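Local coordinates for protein putative alpha-L-fucosidase (Bacteroides thetaiotaomicron, PDB 4H41) that is a putative alpha-L-fucosidase, probably a glycoside hydrolase that acts on host glycans in carbohydrate metabolism, at residues B[106-120]-B[150-163]. Residues are numbered along the deposited sequence; the frame is centred on the assembly and turned at random.
Sequences LRLAEKYNMKFYFGL and YGEKYKSFGGWYIS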
ATOM      1  N   LEU B 106     -21.981 -20.516   2.205  1.00 20.67           N
ATOM      2  CA  LEU B 106     -23.020 -21.405   1.661  1.00 20.86           C
ATOM      3  C   LEU B 106     -24.411 -20.780   1.816  1.00 24.81           C
ATOM      4  O   LEU B 106     -25.205 -20.850   0.874  1.00 23.05           O
ATOM      5  CB  LEU B 106     -22.952 -22.759   2.312  1.00 21.87           C
ATOM      6  CG  LEU B 106     -21.810 -23.638   1.806  1.00 23.31           C
ATOM      7  CD1 LEU B 106     -21.580 -24.812   2.729  1.00 22.99           C
ATOM      8  CD2 LEU B 106     -22.094 -24.175   0.421  1.00 26.50           C
ATOM      9  N   ARG B 107     -24.697 -20.138   2.957  1.00 21.65           N
ATOM     10  CA  ARG B 107     -25.996 -19.483   3.182  1.00 23.06           C
ATOM     11  C   ARG B 107     -26.150 -18.276   2.263  1.00 23.23           C
ATOM     12  O   ARG B 107     -27.219 -18.057   1.704  1.00 23.33           O
ATOM     13  CB  ARG B 107     -26.170 -19.073   4.649  1.00 24.92           C
ATOM     14  CG  ARG B 107     -26.480 -20.266   5.545  1.00 29.37           C
ATOM     15  CD  ARG B 107     -26.847 -19.858   6.963  1.00 28.89           C
ATOM     16  NE  ARG B 107     -25.708 -19.304   7.689  1.00 29.64           N
ATOM     17  CZ  ARG B 107     -25.439 -18.020   7.880  1.00 32.51           C
ATOM     18  NH1 ARG B 107     -26.248 -17.081   7.393  1.00 29.82           N
ATOM     19  NH2 ARG B 107     -24.351 -17.658   8.557  1.00 30.58           N
ATOM     20  N   LEU B 108     -25.083 -17.493   2.088  1.00 20.71           N
ATOM     21  CA  LEU B 108     -25.149 -16.324   1.216  1.00 21.07           C
ATOM     22  C   LEU B 108     -25.290 -16.760  -0.247  1.00 25.83           C
ATOM     23  O   LEU B 108     -26.067 -16.159  -0.980  1.00 23.00           O
ATOM     24  CB  LEU B 108     -23.922 -15.424   1.400  1.00 20.10           C
ATOM     25  CG  LEU B 108     -23.838 -14.723   2.750  1.00 22.66           C
ATOM     26  CD1 LEU B 108     -22.543 -13.945   2.871  1.00 22.24           C
ATOM     27  CD2 LEU B 108     -25.051 -13.779   2.982  1.00 25.53           C
ATOM     28  N   ALA B 109     -24.571 -17.813  -0.668  1.00 22.27           N
ATOM     29  CA  ALA B 109     -24.693 -18.323  -2.037  1.00 23.06           C
ATOM     30  C   ALA B 109     -26.107 -18.783  -2.300  1.00 26.92           C
ATOM     31  O   ALA B 109     -26.646 -18.498  -3.377  1.00 27.19           O
ATOM     32  CB  ALA B 109     -23.703 -19.453  -2.292  1.00 22.96           C
ATOM     33  N   GLU B 110     -26.749 -19.423  -1.313  1.00 25.14           N
ATOM     34  CA  GLU B 110     -28.121 -19.872  -1.513  1.00 25.84           C
ATOM     35  C   GLU B 110     -29.083 -18.688  -1.586  1.00 27.69           C
ATOM     36  O   GLU B 110     -29.972 -18.656  -2.439  1.00 26.47           O
ATOM     37  CB  GLU B 110     -28.537 -20.818  -0.399  1.00 28.72           C
ATOM     38  CG  GLU B 110     -29.941 -21.362  -0.603  1.00 37.02           C
ATOM     39  CD  GLU B 110     -30.367 -22.453   0.350  1.00 60.04           C
ATOM     40  OE1 GLU B 110     -29.550 -22.841   1.219  1.00 50.48           O
ATOM     41  OE2 GLU B 110     -31.538 -22.890   0.244  1.00 55.68           O
ATOM     42  N   LYS B 111     -28.890 -17.719  -0.726  1.00 24.70           N
ATOM     43  CA  LYS B 111     -29.721 -16.515  -0.706  1.00 26.02           C
ATOM     44  C   LYS B 111     -29.697 -15.795  -2.058  1.00 28.82           C
ATOM     45  O   LYS B 111     -30.735 -15.338  -2.522  1.00 27.62           O
ATOM     46  CB  LYS B 111     -29.223 -15.565   0.386  1.00 26.10           C
ATOM     47  CG  LYS B 111     -30.126 -14.381   0.644  1.00 32.46           C
ATOM     48  CD  LYS B 111     -29.577 -13.533   1.773  1.00 28.82           C
ATOM     49  CE  LYS B 111     -30.346 -12.253   1.924  1.00 40.87           C
ATOM     50  NZ  LYS B 111     -29.851 -11.477   3.103  1.00 48.77           N
ATOM     51  N   TYR B 112     -28.524 -15.708  -2.686  1.00 24.64           N
ATOM     52  CA  TYR B 112     -28.376 -14.975  -3.951  1.00 24.83           C
ATOM     53  C   TYR B 112     -28.305 -15.890  -5.162  1.00 26.90           C
ATOM     54  O   TYR B 112     -27.970 -15.428  -6.243  1.00 26.40           O
ATOM     55  CB  TYR B 112     -27.147 -14.051  -3.868  1.00 23.51           C
ATOM     56  CG  TYR B 112     -27.358 -12.957  -2.848  1.00 24.21           C
ATOM     57  CD1 TYR B 112     -28.200 -11.892  -3.113  1.00 27.62           C
ATOM     58  CD2 TYR B 112     -26.806 -13.047  -1.574  1.00 22.84           C
ATOM     59  CE1 TYR B 112     -28.483 -10.938  -2.150  1.00 29.64           C
ATOM     60  CE2 TYR B 112     -27.055 -12.078  -0.612  1.00 23.50           C
ATOM     61  CZ  TYR B 112     -27.919 -11.036  -0.894  1.00 29.26           C
ATOM     62  OH  TYR B 112     -28.222 -10.087   0.044  1.00 28.89           O
ATOM     63  N   ASN B 113     -28.710 -17.169  -4.996  1.00 23.72           N
ATOM     64  CA  ASN B 113     -28.800 -18.170  -6.034  1.00 23.43           C
ATOM     65  C   ASN B 113     -27.497 -18.285  -6.833  1.00 27.42           C
ATOM     66  O   ASN B 113     -27.470 -18.195  -8.063  1.00 29.10           O
ATOM     67  CB  ASN B 113     -29.996 -17.898  -6.952  1.00 30.46           C
ATOM     68  CG  ASN B 113     -30.425 -19.128  -7.740  1.00 45.74           C
ATOM     69  OD1 ASN B 113     -30.382 -20.258  -7.254  1.00 50.86           O
ATOM     70  ND2 ASN B 113     -30.832 -18.952  -8.976  1.00 37.39           N
HETATM   71  N   MSE B 114     -26.416 -18.498  -6.116  1.00 21.93           N
HETATM   72  CA  MSE B 114     -25.098 -18.721  -6.681  1.00 19.53           C
HETATM   73  C   MSE B 114     -24.615 -20.133  -6.339  1.00 23.62           C
HETATM   74  O   MSE B 114     -25.094 -20.735  -5.380  1.00 23.95           O
HETATM   75  CB  MSE B 114     -24.107 -17.674  -6.154  1.00 19.62           C
HETATM   76  CG  MSE B 114     -24.389 -16.238  -6.679  1.00 25.03           C
HETATM   77 SE   MSE B 114     -23.253 -15.104  -5.749  0.75 29.87          SE
HETATM   78  CE  MSE B 114     -23.977 -13.414  -6.264  1.00 26.51           C
ATOM     79  N   LYS B 115     -23.687 -20.666  -7.133  1.00 22.35           N
ATOM     80  CA  LYS B 115     -23.005 -21.929  -6.859  1.00 22.50           C
ATOM     81  C   LYS B 115     -21.750 -21.645  -6.056  1.00 22.67           C
ATOM     82  O   LYS B 115     -20.984 -20.741  -6.397  1.00 22.80           O
ATOM     83  CB  LYS B 115     -22.628 -22.669  -8.141  1.00 25.15           C
ATOM     84  CG  LYS B 115     -23.805 -23.401  -8.747  1.00 44.44           C
ATOM     85  CD  LYS B 115     -23.329 -24.371  -9.822  1.00 48.25           C
ATOM     86  CE  LYS B 115     -24.396 -25.169 -10.532  1.00 54.92           C
ATOM     87  NZ  LYS B 115     -25.755 -24.542 -10.585  1.00 34.94           N
ATOM     88  N   PHE B 116     -21.569 -22.366  -4.956  1.00 19.58           N
ATOM     89  CA  PHE B 116     -20.403 -22.247  -4.110  1.00 17.41           C
ATOM     90  C   PHE B 116     -19.438 -23.393  -4.436  1.00 20.53           C
ATOM     91  O   PHE B 116     -19.865 -24.551  -4.462  1.00 20.45           O
ATOM     92  CB  PHE B 116     -20.803 -22.279  -2.619  1.00 18.78           C
ATOM     93  CG  PHE B 116     -19.641 -22.354  -1.659  1.00 20.08           C
ATOM     94  CD1 PHE B 116     -19.183 -23.577  -1.193  1.00 22.83           C
ATOM     95  CD2 PHE B 116     -19.032 -21.205  -1.189  1.00 20.89           C
ATOM     96  CE1 PHE B 116     -18.168 -23.643  -0.242  1.00 22.99           C
ATOM     97  CE2 PHE B 116     -17.972 -21.278  -0.283  1.00 21.43           C
ATOM     98  CZ  PHE B 116     -17.587 -22.492   0.223  1.00 20.79           C
ATOM     99  N   TYR B 117     -18.160 -23.063  -4.657  1.00 18.23           N
ATOM    100  CA  TYR B 117     -17.079 -24.030  -4.850  1.00 17.52           C
ATOM    101  C   TYR B 117     -16.190 -24.016  -3.596  1.00 20.41           C
ATOM    102  O   TYR B 117     -15.748 -22.960  -3.172  1.00 19.81           O
ATOM    103  CB  TYR B 117     -16.221 -23.725  -6.072  1.00 18.08           C
ATOM    104  CG  TYR B 117     -16.806 -24.167  -7.380  1.00 19.48           C
ATOM    105  CD1 TYR B 117     -18.004 -23.632  -7.846  1.00 21.73           C
ATOM    106  CD2 TYR B 117     -16.117 -25.043  -8.213  1.00 20.23           C
ATOM    107  CE1 TYR B 117     -18.526 -24.002  -9.090  1.00 24.83           C
ATOM    108  CE2 TYR B 117     -16.628 -25.416  -9.454  1.00 20.15           C
ATOM    109  CZ  TYR B 117     -17.812 -24.862  -9.902  1.00 22.22           C
ATOM    110  OH  TYR B 117     -18.311 -25.203 -11.124  1.00 28.05           O
ATOM    111  N   PHE B 118     -15.872 -25.197  -3.084  1.00 18.05           N
ATOM    112  CA  PHE B 118     -15.056 -25.393  -1.895  1.00 16.81           C
ATOM    113  C   PHE B 118     -13.592 -25.572  -2.268  1.00 20.03           C
ATOM    114  O   PHE B 118     -13.248 -26.520  -2.941  1.00 20.14           O
ATOM    115  CB  PHE B 118     -15.569 -26.644  -1.144  1.00 19.28           C
ATOM    116  CG  PHE B 118     -14.827 -26.888   0.144  1.00 21.36           C
ATOM    117  CD1 PHE B 118     -15.219 -26.260   1.314  1.00 23.10           C
ATOM    118  CD2 PHE B 118     -13.700 -27.702   0.174  1.00 20.64           C
ATOM    119  CE1 PHE B 118     -14.534 -26.486   2.503  1.00 24.22           C
ATOM    120  CE2 PHE B 118     -13.029 -27.956   1.379  1.00 23.72           C
ATOM    121  CZ  PHE B 118     -13.458 -27.355   2.530  1.00 21.62           C
ATOM    122  N   GLY B 119     -12.739 -24.668  -1.816  1.00 17.60           N
ATOM    123  CA  GLY B 119     -11.304 -24.774  -2.047  1.00 16.81           C
ATOM    124  C   GLY B 119     -10.653 -25.754  -1.091  1.00 22.00           C
ATOM    125  O   GLY B 119     -10.866 -25.687   0.129  1.00 20.73           O
ATOM    126  N   LEU B 120      -9.783 -26.612  -1.613  1.00 19.34           N
ATOM    127  CA  LEU B 120      -9.114 -27.594  -0.774  1.00 21.15           C
ATOM    128  C   LEU B 120      -8.108 -26.945   0.163  1.00 22.51           C
ATOM    129  O   LEU B 120      -7.670 -25.808  -0.021  1.00 18.92           O
ATOM    130  CB  LEU B 120      -8.443 -28.682  -1.646  1.00 21.61           C
ATOM    131  CG  LEU B 120      -9.393 -29.530  -2.499  1.00 24.26           C
ATOM    132  CD1 LEU B 120      -8.660 -30.682  -3.136  1.00 24.58           C
ATOM    133  CD2 LEU B 120     -10.588 -30.052  -1.652  1.00 27.10           C
ATOM    134  N   TYR B 150     -21.205 -30.216   5.331  1.00 27.09           N
ATOM    135  CA  TYR B 150     -21.752 -29.171   4.458  1.00 25.90           C
ATOM    136  C   TYR B 150     -22.349 -29.674   3.135  1.00 30.22           C
ATOM    137  O   TYR B 150     -23.435 -29.243   2.778  1.00 30.69           O
ATOM    138  CB  TYR B 150     -20.632 -28.148   4.139  1.00 25.45           C
ATOM    139  CG  TYR B 150     -20.042 -27.526   5.382  1.00 26.40           C
ATOM    140  CD1 TYR B 150     -20.719 -26.523   6.071  1.00 26.88           C
ATOM    141  CD2 TYR B 150     -18.784 -27.898   5.845  1.00 26.16           C
ATOM    142  CE1 TYR B 150     -20.229 -26.016   7.272  1.00 25.35           C
ATOM    143  CE2 TYR B 150     -18.283 -27.396   7.045  1.00 26.50           C
ATOM    144  CZ  TYR B 150     -18.989 -26.418   7.728  1.00 26.56           C
ATOM    145  OH  TYR B 150     -18.506 -25.935   8.894  1.00 26.96           O
ATOM    146  N   GLY B 151     -21.609 -30.471   2.377  1.00 28.36           N
ATOM    147  CA  GLY B 151     -22.030 -30.913   1.044  1.00 30.29           C
ATOM    148  C   GLY B 151     -23.386 -31.577   0.976  1.00 36.22           C
ATOM    149  O   GLY B 151     -24.157 -31.295   0.054  1.00 36.04           O
ATOM    150  N   GLU B 152     -23.708 -32.394   2.001  1.00 34.40           N
ATOM    151  CA  GLU B 152     -24.997 -33.095   2.098  1.00 35.72           C
ATOM    152  C   GLU B 152     -26.109 -32.230   2.666  1.00 39.33           C
ATOM    153  O   GLU B 152     -27.256 -32.654   2.637  1.00 39.74           O
ATOM    154  CB  GLU B 152     -24.848 -34.332   3.010  1.00 37.69           C
ATOM    155  CG  GLU B 152     -24.003 -35.419   2.392  1.00 44.62           C
ATOM    156  CD  GLU B 152     -23.997 -36.720   3.167  1.00 56.19           C
ATOM    157  OE1 GLU B 152     -24.125 -36.681   4.412  1.00 48.78           O
ATOM    158  OE2 GLU B 152     -23.796 -37.777   2.530  1.00 65.56           O
ATOM    159  N   LYS B 153     -25.790 -31.073   3.264  1.00 33.63           N
ATOM    160  CA  LYS B 153     -26.789 -30.250   3.953  1.00 33.49           C
ATOM    161  C   LYS B 153     -27.130 -28.931   3.292  1.00 35.75           C
ATOM    162  O   LYS B 153     -28.190 -28.394   3.593  1.00 37.42           O
ATOM    163  CB  LYS B 153     -26.287 -29.950   5.378  1.00 35.99           C
ATOM    164  CG  LYS B 153     -26.069 -31.231   6.185  1.00 42.48           C
ATOM    165  CD  LYS B 153     -25.796 -30.941   7.642  1.00 56.40           C
ATOM    166  CE  LYS B 153     -25.450 -32.199   8.391  1.00 70.90           C
ATOM    167  NZ  LYS B 153     -25.035 -31.899   9.785  1.00 81.79           N
ATOM    168  N   TYR B 154     -26.256 -28.374   2.447  1.00 30.05           N
ATOM    169  CA  TYR B 154     -26.480 -27.064   1.854  1.00 28.50           C
ATOM    170  C   TYR B 154     -26.623 -27.180   0.341  1.00 33.39           C
ATOM    171  O   TYR B 154     -25.716 -27.663  -0.352  1.00 30.09           O
ATOM    172  CB  TYR B 154     -25.306 -26.123   2.182  1.00 26.84           C
ATOM    173  CG  TYR B 154     -25.104 -25.797   3.649  1.00 26.78           C
ATOM    174  CD1 TYR B 154     -24.524 -26.718   4.514  1.00 30.05           C
ATOM    175  CD2 TYR B 154     -25.418 -24.540   4.157  1.00 26.25           C
ATOM    176  CE1 TYR B 154     -24.300 -26.416   5.859  1.00 30.94           C
ATOM    177  CE2 TYR B 154     -25.174 -24.216   5.490  1.00 25.66           C
ATOM    178  CZ  TYR B 154     -24.591 -25.150   6.336  1.00 35.38           C
ATOM    179  OH  TYR B 154     -24.252 -24.829   7.636  1.00 36.06           O
ATOM    180  N   LYS B 155     -27.746 -26.654  -0.161  1.00 31.88           N
ATOM    181  CA  LYS B 155     -28.133 -26.650  -1.566  1.00 31.00           C
ATOM    182  C   LYS B 155     -27.094 -26.001  -2.458  1.00 29.71           C
ATOM    183  O   LYS B 155     -26.884 -26.454  -3.573  1.00 27.63           O
ATOM    184  CB  LYS B 155     -29.457 -25.864  -1.668  1.00 36.95           C
ATOM    185  CG  LYS B 155     -30.072 -25.659  -3.041  1.00 58.13           C
ATOM    186  CD  LYS B 155     -31.325 -24.830  -2.853  1.00 75.48           C
ATOM    187  CE  LYS B 155     -32.039 -24.420  -4.112  1.00 94.20           C
ATOM    188  NZ  LYS B 155     -33.181 -23.515  -3.794  1.00110.42           N
ATOM    189  N   SER B 156     -26.441 -24.945  -1.979  1.00 24.33           N
ATOM    190  CA  SER B 156     -25.518 -24.178  -2.809  1.00 23.86           C
ATOM    191  C   SER B 156     -24.119 -24.812  -2.962  1.00 26.11           C
ATOM    192  O   SER B 156     -23.323 -24.293  -3.721  1.00 25.79           O
ATOM    193  CB  SER B 156     -25.417 -22.774  -2.256  1.00 26.46           C
ATOM    194  OG  SER B 156     -24.874 -22.824  -0.948  1.00 35.77           O
ATOM    195  N   PHE B 157     -23.814 -25.917  -2.269  1.00 22.38           N
ATOM    196  CA  PHE B 157     -22.511 -26.584  -2.434  1.00 21.98           C
ATOM    197  C   PHE B 157     -22.474 -27.210  -3.828  1.00 27.23           C
ATOM    198  O   PHE B 157     -23.084 -28.256  -4.053  1.00 25.10           O
ATOM    199  CB  PHE B 157     -22.306 -27.632  -1.326  1.00 24.99           C
ATOM    200  CG  PHE B 157     -20.867 -28.083  -1.175  1.00 26.22           C
ATOM    201  CD1 PHE B 157     -20.252 -28.852  -2.154  1.00 29.43           C
ATOM    202  CD2 PHE B 157     -20.159 -27.817  -0.012  1.00 28.37           C
ATOM    203  CE1 PHE B 157     -18.930 -29.278  -2.007  1.00 29.42           C
ATOM    204  CE2 PHE B 157     -18.848 -28.281   0.149  1.00 30.53           C
ATOM    205  CZ  PHE B 157     -18.244 -29.009  -0.847  1.00 28.98           C
ATOM    206  N   GLY B 158     -21.776 -26.570  -4.759  1.00 22.13           N
ATOM    207  CA  GLY B 158     -21.812 -26.966  -6.153  1.00 22.36           C
ATOM    208  C   GLY B 158     -20.558 -27.393  -6.849  1.00 24.34           C
ATOM    209  O   GLY B 158     -20.608 -27.665  -8.047  1.00 23.52           O
ATOM    210  N   GLY B 159     -19.454 -27.412  -6.146  1.00 20.94           N
ATOM    211  CA  GLY B 159     -18.193 -27.742  -6.775  1.00 19.88           C
ATOM    212  C   GLY B 159     -17.006 -27.673  -5.862  1.00 23.08           C
ATOM    213  O   GLY B 159     -17.125 -27.280  -4.695  1.00 23.23           O
ATOM    214  N   TRP B 160     -15.865 -28.066  -6.408  1.00 20.24           N
ATOM    215  CA  TRP B 160     -14.595 -28.136  -5.706  1.00 20.35           C
ATOM    216  C   TRP B 160     -13.524 -27.385  -6.451  1.00 20.75           C
ATOM    217  O   TRP B 160     -13.423 -27.495  -7.671  1.00 20.46           O
ATOM    218  CB  TRP B 160     -14.159 -29.597  -5.588  1.00 19.38           C
ATOM    219  CG  TRP B 160     -15.185 -30.501  -4.969  1.00 20.42           C
ATOM    220  CD1 TRP B 160     -16.168 -31.181  -5.608  1.00 23.23           C
ATOM    221  CD2 TRP B 160     -15.303 -30.832  -3.574  1.00 21.10           C
ATOM    222  NE1 TRP B 160     -16.832 -32.003  -4.716  1.00 23.87           N
ATOM    223  CE2 TRP B 160     -16.343 -31.782  -3.454  1.00 24.41           C
ATOM    224  CE3 TRP B 160     -14.623 -30.428  -2.413  1.00 22.78           C
ATOM    225  CZ2 TRP B 160     -16.721 -32.332  -2.222  1.00 24.35           C
ATOM    226  CZ3 TRP B 160     -14.968 -31.022  -1.192  1.00 25.15           C
ATOM    227  CH2 TRP B 160     -16.009 -31.958  -1.111  1.00 26.50           C
ATOM    228  N   TYR B 161     -12.700 -26.654  -5.729  1.00 18.76           N
ATOM    229  CA  TYR B 161     -11.568 -25.952  -6.296  1.00 16.73           C
ATOM    230  C   TYR B 161     -10.316 -26.646  -5.771  1.00 21.31           C
ATOM    231  O   TYR B 161     -10.095 -26.692  -4.555  1.00 19.81           O
ATOM    232  CB  TYR B 161     -11.603 -24.450  -5.968  1.00 18.10           C
ATOM    233  CG  TYR B 161     -10.290 -23.777  -6.282  1.00 16.29           C
ATOM    234  CD1 TYR B 161      -9.775 -23.781  -7.578  1.00 18.11           C
ATOM    235  CD2 TYR B 161      -9.519 -23.212  -5.280  1.00 16.98           C
ATOM    236  CE1 TYR B 161      -8.542 -23.205  -7.868  1.00 19.61           C
ATOM    237  CE2 TYR B 161      -8.303 -22.590  -5.565  1.00 17.85           C
ATOM    238  CZ  TYR B 161      -7.798 -22.630  -6.860  1.00 18.98           C
ATOM    239  OH  TYR B 161      -6.576 -22.123  -7.175  1.00 21.06           O
ATOM    240  N   ILE B 162      -9.519 -27.214  -6.666  1.00 18.64           N
ATOM    241  CA  ILE B 162      -8.272 -27.915  -6.298  1.00 20.55           C
ATOM    242  C   ILE B 162      -7.208 -26.830  -6.227  1.00 25.31           C
ATOM    243  O   ILE B 162      -6.750 -26.322  -7.254  1.00 24.32           O
ATOM    244  CB  ILE B 162      -7.990 -29.059  -7.299  1.00 25.00           C
ATOM    245  CG1 ILE B 162      -9.156 -30.075  -7.291  1.00 26.06           C
ATOM    246  CG2 ILE B 162      -6.662 -29.750  -6.972  1.00 27.91           C
ATOM    247  CD1 ILE B 162      -9.218 -30.930  -8.491  1.00 32.47           C
ATOM    248  N   SER B 163      -6.928 -26.381  -4.999  1.00 22.27           N
ATOM    249  CA  SER B 163      -6.168 -25.171  -4.708  1.00 20.90           C
ATOM    250  C   SER B 163      -4.642 -25.272  -4.804  1.00 24.90           C
ATOM    251  O   SER B 163      -3.980 -24.235  -4.659  1.00 25.33           O
ATOM    252  CB  SER B 163      -6.554 -24.650  -3.315  1.00 22.80           C
ATOM    253  OG  SER B 163      -6.345 -25.666  -2.356  1.00 28.30           O
TER
HETATM  254  O   HOH W   1     -26.881 -23.410   0.800  1.00 40.38           O
HETATM  255  O   HOH W   2     -29.681 -25.551   1.758  1.00 37.82           O
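Leu-106 pushes its side chain from helix 101-111 into the turn before strand 157-162. Its CB lies 3.6 Å from Tyr-154 CD2 and also faces Ser-156 OG. With CG beside the backbone N (chi1 -76°), CD1 is carried to Tyr-154 and Tyr-150 and CD2 to Ser-156 and Phe-157. CD1 lies over one face of the Tyr-154 ring, 4.0 Å from the centroid, in a CH-pi contact, and also touches Tyr-150 CB. CD2 packs against Ser-156 OG, Phe-157 N and Phe-157 CB. Tyr-154 OH is hydrogen-bonded to Asp-103 OD1.

The carbonyl oxygen of Leu-106 is gripped as well. Ser-156 OG donates to Leu-106 O at 2.7 Å, tilted 20° from the carbonyl plane. That oxygen also takes the helical bond from Glu-110 N and one from a water. The same water donates to Glu-110 OE1 and accepts from Ser-156 N. A second water joins Glu-110 OE1 to Lys-155 N. The Glu-110 and Lys-155 charges are 4.4 Å apart (OE2 to NZ), too far for a salt bridge.

Strands 115-119 and 157-162 are the third and fourth of eight in a closed TIM barrel. The chain between these parallel neighbours includes helix 136-151, so the unit is a beta-alpha-beta crossover. Phe-116 N donates to Ser-156 O, and Phe-116 O accepts from Gly-158 N. Further along, Phe-118 N donates to Gly-159 O, and Phe-118 O accepts from Tyr-161 N.

Tyr-117 lays one ring face on Gly-159 CA, 3.8 Å from the centroid, in a CH-pi contact. On the other sheet face, Phe-118 CB meets Phe-157 CZ at 3.6 Å. Phe-118 CD2 reaches Trp-160 CZ3, with the two ring planes 81° apart. Just past strand 115-119, Leu-120 O accepts from Ser-163 OG at 2.7 Å, the donor above the carbonyl plane.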